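Local coordinates for extracellular solute-binding protein family 1 (PDB 4OVJ), which probably binds a solute, as extracellular solute-binding proteins of family 1 do, for uptake by an ABC transporter, at residues A[97-105]-A[296-304]. Sequence-based numbering, arbitrary orientation.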
loop_
_atom_site.group_PDB
_atom_site.type_symbol
_atom_site.label_atom_id
_atom_site.label_comp_id
_atom_site.label_asym_id
_atom_site.label_seq_id
_atom_site.Cartn_x
_atom_site.Cartn_y
_atom_site.Cartn_z
ATOM N N LYS A 97 -11.644 19.135 -5.961
ATOM C CA LYS A 97 -12.845 19.911 -5.652
ATOM C C LYS A 97 -12.690 21.384 -5.980
ATOM O O LYS A 97 -13.677 22.056 -6.320
ATOM C CB LYS A 97 -13.244 19.697 -4.190
ATOM C CG LYS A 97 -13.801 18.293 -4.026
ATOM C CD LYS A 97 -14.495 18.049 -2.706
ATOM C CE LYS A 97 -15.396 16.826 -2.844
ATOM N NZ LYS A 97 -15.516 16.058 -1.583
ATOM N N GLU A 98 -11.456 21.878 -5.909
ATOM C CA GLU A 98 -11.166 23.260 -6.282
ATOM C C GLU A 98 -11.191 23.444 -7.788
ATOM O O GLU A 98 -11.222 24.563 -8.265
ATOM C CB GLU A 98 -9.788 23.685 -5.790
ATOM C CG GLU A 98 -9.695 24.051 -4.324
ATOM C CD GLU A 98 -8.329 24.610 -3.982
ATOM O OE1 GLU A 98 -7.639 25.107 -4.908
ATOM O OE2 GLU A 98 -7.939 24.549 -2.796
ATOM N N GLY A 99 -11.141 22.352 -8.546
ATOM C CA GLY A 99 -11.135 22.440 -9.995
ATOM C C GLY A 99 -9.759 22.557 -10.633
ATOM O O GLY A 99 -9.632 22.995 -11.766
ATOM N N GLN A 100 -8.729 22.117 -9.920
ATOM C CA GLN A 100 -7.357 22.250 -10.398
ATOM C C GLN A 100 -6.879 21.034 -11.212
ATOM O O GLN A 100 -5.805 21.076 -11.799
ATOM C CB GLN A 100 -6.404 22.461 -9.220
ATOM C CG GLN A 100 -6.770 23.630 -8.319
ATOM C CD GLN A 100 -6.651 24.979 -8.995
ATOM O OE1 GLN A 100 -6.417 25.079 -10.185
ATOM N NE2 GLN A 100 -6.811 26.036 -8.216
ATOM N N LEU A 101 -7.653 19.954 -11.210
ATOM C CA LEU A 101 -7.253 18.703 -11.848
ATOM C C LEU A 101 -8.174 18.328 -13.001
ATOM O O LEU A 101 -9.407 18.375 -12.884
ATOM C CB LEU A 101 -7.221 17.571 -10.819
ATOM C CG LEU A 101 -6.338 17.799 -9.591
ATOM C CD1 LEU A 101 -6.331 16.576 -8.681
ATOM C CD2 LEU A 101 -4.925 18.153 -10.003
ATOM N N LEU A 102 -7.552 17.920 -14.105
ATOM C CA LEU A 102 -8.256 17.474 -15.287
ATOM C C LEU A 102 -8.976 16.162 -15.022
ATOM O O LEU A 102 -8.416 15.236 -14.442
ATOM C CB LEU A 102 -7.276 17.289 -16.444
ATOM C CG LEU A 102 -7.862 17.061 -17.825
ATOM C CD1 LEU A 102 -8.570 18.306 -18.312
ATOM C CD2 LEU A 102 -6.741 16.692 -18.775
ATOM N N ASN A 103 -10.226 16.086 -15.451
ATOM C CA ASN A 103 -10.975 14.835 -15.389
ATOM C C ASN A 103 -10.459 13.904 -16.480
ATOM O O ASN A 103 -10.582 14.193 -17.677
ATOM C CB ASN A 103 -12.481 15.085 -15.541
ATOM C CG ASN A 103 -13.319 13.847 -15.275
ATOM O OD1 ASN A 103 -12.815 12.739 -15.130
ATOM N ND2 ASN A 103 -14.619 14.039 -15.232
ATOM N N LEU A 104 -9.860 12.800 -16.048
ATOM C CA LEU A 104 -9.223 11.830 -16.923
ATOM C C LEU A 104 -10.153 10.710 -17.354
ATOM O O LEU A 104 -9.754 9.844 -18.139
ATOM C CB LEU A 104 -7.986 11.224 -16.218
ATOM C CG LEU A 104 -6.991 12.224 -15.619
ATOM C CD1 LEU A 104 -5.880 11.493 -14.883
ATOM C CD2 LEU A 104 -6.450 13.168 -16.679
ATOM N N LYS A 105 -11.388 10.714 -16.858
ATOM C CA LYS A 105 -12.334 9.653 -17.192
ATOM C C LYS A 105 -12.533 9.617 -18.699
ATOM O O LYS A 105 -12.829 10.637 -19.329
ATOM C CB LYS A 105 -13.675 9.846 -16.475
ATOM C CG LYS A 105 -14.686 8.722 -16.703
ATOM C CD LYS A 105 -16.030 9.096 -16.084
ATOM C CE LYS A 105 -17.167 8.231 -16.599
ATOM N NZ LYS A 105 -17.178 6.908 -15.927
ATOM N N GLN A 296 1.124 6.683 -5.006
ATOM C CA GLN A 296 1.016 8.067 -5.449
ATOM C C GLN A 296 0.180 8.035 -6.707
ATOM O O GLN A 296 -0.222 6.966 -7.149
ATOM C CB GLN A 296 2.372 8.703 -5.797
ATOM C CG GLN A 296 3.602 8.207 -5.081
ATOM C CD GLN A 296 4.867 8.768 -5.680
ATOM O OE1 GLN A 296 4.962 8.959 -6.908
ATOM N NE2 GLN A 296 5.845 9.031 -4.838
ATOM N N PHE A 297 -0.076 9.199 -7.281
ATOM C CA PHE A 297 -0.886 9.345 -8.481
ATOM C C PHE A 297 -0.211 10.283 -9.464
ATOM O O PHE A 297 0.505 11.199 -9.062
ATOM C CB PHE A 297 -2.247 9.986 -8.176
ATOM C CG PHE A 297 -3.125 9.195 -7.273
ATOM C CD1 PHE A 297 -2.930 9.226 -5.902
ATOM C CD2 PHE A 297 -4.195 8.461 -7.781
ATOM C CE1 PHE A 297 -3.734 8.486 -5.057
ATOM C CE2 PHE A 297 -5.016 7.742 -6.930
ATOM C CZ PHE A 297 -4.773 7.742 -5.569
ATOM N N TRP A 298 -0.495 10.081 -10.750
ATOM C CA TRP A 298 -0.252 11.092 -11.768
ATOM C C TRP A 298 -1.557 11.849 -12.001
ATOM O O TRP A 298 -2.594 11.238 -12.234
ATOM C CB TRP A 298 0.184 10.486 -13.099
ATOM C CG TRP A 298 1.358 9.582 -13.055
ATOM C CD1 TRP A 298 1.407 8.321 -13.560
ATOM C CD2 TRP A 298 2.651 9.840 -12.493
ATOM N NE1 TRP A 298 2.645 7.778 -13.362
ATOM C CE2 TRP A 298 3.431 8.685 -12.704
ATOM C CE3 TRP A 298 3.227 10.929 -11.828
ATOM C CZ2 TRP A 298 4.745 8.589 -12.267
ATOM C CZ3 TRP A 298 4.538 10.831 -11.408
ATOM C CH2 TRP A 298 5.280 9.674 -11.633
ATOM N N SER A 299 -1.474 13.178 -11.967
ATOM C CA SER A 299 -2.604 14.045 -12.254
ATOM C C SER A 299 -2.171 15.092 -13.294
ATOM O O SER A 299 -0.980 15.380 -13.462
ATOM C CB SER A 299 -3.076 14.735 -10.975
ATOM O OG SER A 299 -3.648 13.829 -10.031
ATOM N N ILE A 300 -3.149 15.649 -13.985
ATOM C CA ILE A 300 -2.923 16.668 -14.994
ATOM C C ILE A 300 -3.670 17.939 -14.586
ATOM O O ILE A 300 -4.795 17.878 -14.092
ATOM C CB ILE A 300 -3.384 16.184 -16.381
ATOM C CG1 ILE A 300 -2.580 14.960 -16.807
ATOM C CG2 ILE A 300 -3.249 17.284 -17.445
ATOM C CD1 ILE A 300 -3.074 14.283 -18.067
ATOM N N TYR A 301 -3.038 19.090 -14.813
ATOM C CA TYR A 301 -3.655 20.380 -14.528
ATOM C C TYR A 301 -4.909 20.573 -15.366
ATOM O O TYR A 301 -4.877 20.395 -16.584
ATOM C CB TYR A 301 -2.659 21.486 -14.848
ATOM C CG TYR A 301 -3.067 22.897 -14.507
ATOM C CD1 TYR A 301 -3.851 23.180 -13.399
ATOM C CD2 TYR A 301 -2.602 23.961 -15.277
ATOM C CE1 TYR A 301 -4.197 24.488 -13.083
ATOM C CE2 TYR A 301 -2.927 25.265 -14.966
ATOM C CZ TYR A 301 -3.722 25.528 -13.873
ATOM O OH TYR A 301 -4.043 26.837 -13.579
ATOM N N SER A 302 -6.002 20.987 -14.726
ATOM C CA SER A 302 -7.261 21.174 -15.435
ATOM C C SER A 302 -7.126 22.189 -16.565
ATOM O O SER A 302 -7.843 22.106 -17.553
ATOM C CB SER A 302 -8.349 21.660 -14.474
ATOM O OG SER A 302 -7.925 22.843 -13.815
ATOM N N LYS A 303 -6.229 23.152 -16.402
ATOM C CA LYS A 303 -6.097 24.244 -17.367
ATOM C C LYS A 303 -4.869 24.125 -18.242
ATOM O O LYS A 303 -4.442 25.104 -18.860
ATOM C CB LYS A 303 -6.099 25.589 -16.643
ATOM C CG LYS A 303 -7.375 25.830 -15.861
ATOM C CD LYS A 303 -7.293 27.171 -15.158
ATOM C CE LYS A 303 -8.268 27.292 -14.015
ATOM N NZ LYS A 303 -7.983 28.560 -13.292
ATOM N N THR A 304 -4.305 22.926 -18.337
ATOM C CA THR A 304 -3.171 22.738 -19.218
ATOM C C THR A 304 -3.550 23.134 -20.650
ATOM O O THR A 304 -4.652 22.854 -21.118
ATOM C CB THR A 304 -2.616 21.300 -19.204
ATOM O OG1 THR A 304 -1.501 21.243 -20.090
ATOM C CG2 THR A 304 -3.638 20.267 -19.670
HETATM O O HOH W 1 -5.943 27.304 -11.840
HETATM O O HOH W 2 -5.904 14.854 -13.380
#
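Ser-302 OG, which lies between its own backbone N and carbonyl carbon (chi1 56°), donates to Gly-99 O at 2.7 Å. That carbonyl belongs to the positive-phi residue of the Schellman motif ending helix 92-98. Next to it Ser-302 N bonds to Gln-100 O at 2.9 Å, while Leu-102 N donates to Ile-300 O at 2.8 Å. The two backbone bonds flank Leu-101 and Tyr-301, a non-hydrogen-bonded antiparallel pair and a single bridge. Leu-102 lies along Ile-300, their branches running in one direction; Leu-102 CG and Ile-300 CG2 both stand anti to their backbone N, which brings Leu-102 CD2 to 3.8 Å from Ile-300 CG2. Leu-104 comes across Ile-300 at a slant and sets CD2 3.8 Å from its CD1, while Leu-101 turns CD2 to Ser-299 CB. On the Tyr-301 side, the Gln-100 amide lies alongside the phenol, planes 24° apart, with OE1 in the ring plane at its edge, 3.7 Å from CE1. Water 1 joins Gln-100 OE1, Tyr-301 OH and Lys-303 NZ. Ser-299 OG bonds to Tyr-130 O of strand 128-144, and Ala-310 of helix 307-319 touches Ile-300. An alanine in place of Ser-302 would remove the hydroxyl and would probably leave Gly-99 O without this donor, weakening the hold on the helix end. In this probably two-lobed solute-binding fold the contact is structural packing: backbone and hydroxyl donors fix the exit of helix 92-98 against mixed-sheet strand 293-300 and the type I turn from Tyr-301 to Thr-304 that follows it, leucine and isoleucine branches pack beside them, and water 1 gives the Lys-303 ammonium a polar link to Gln-100 and Tyr-301.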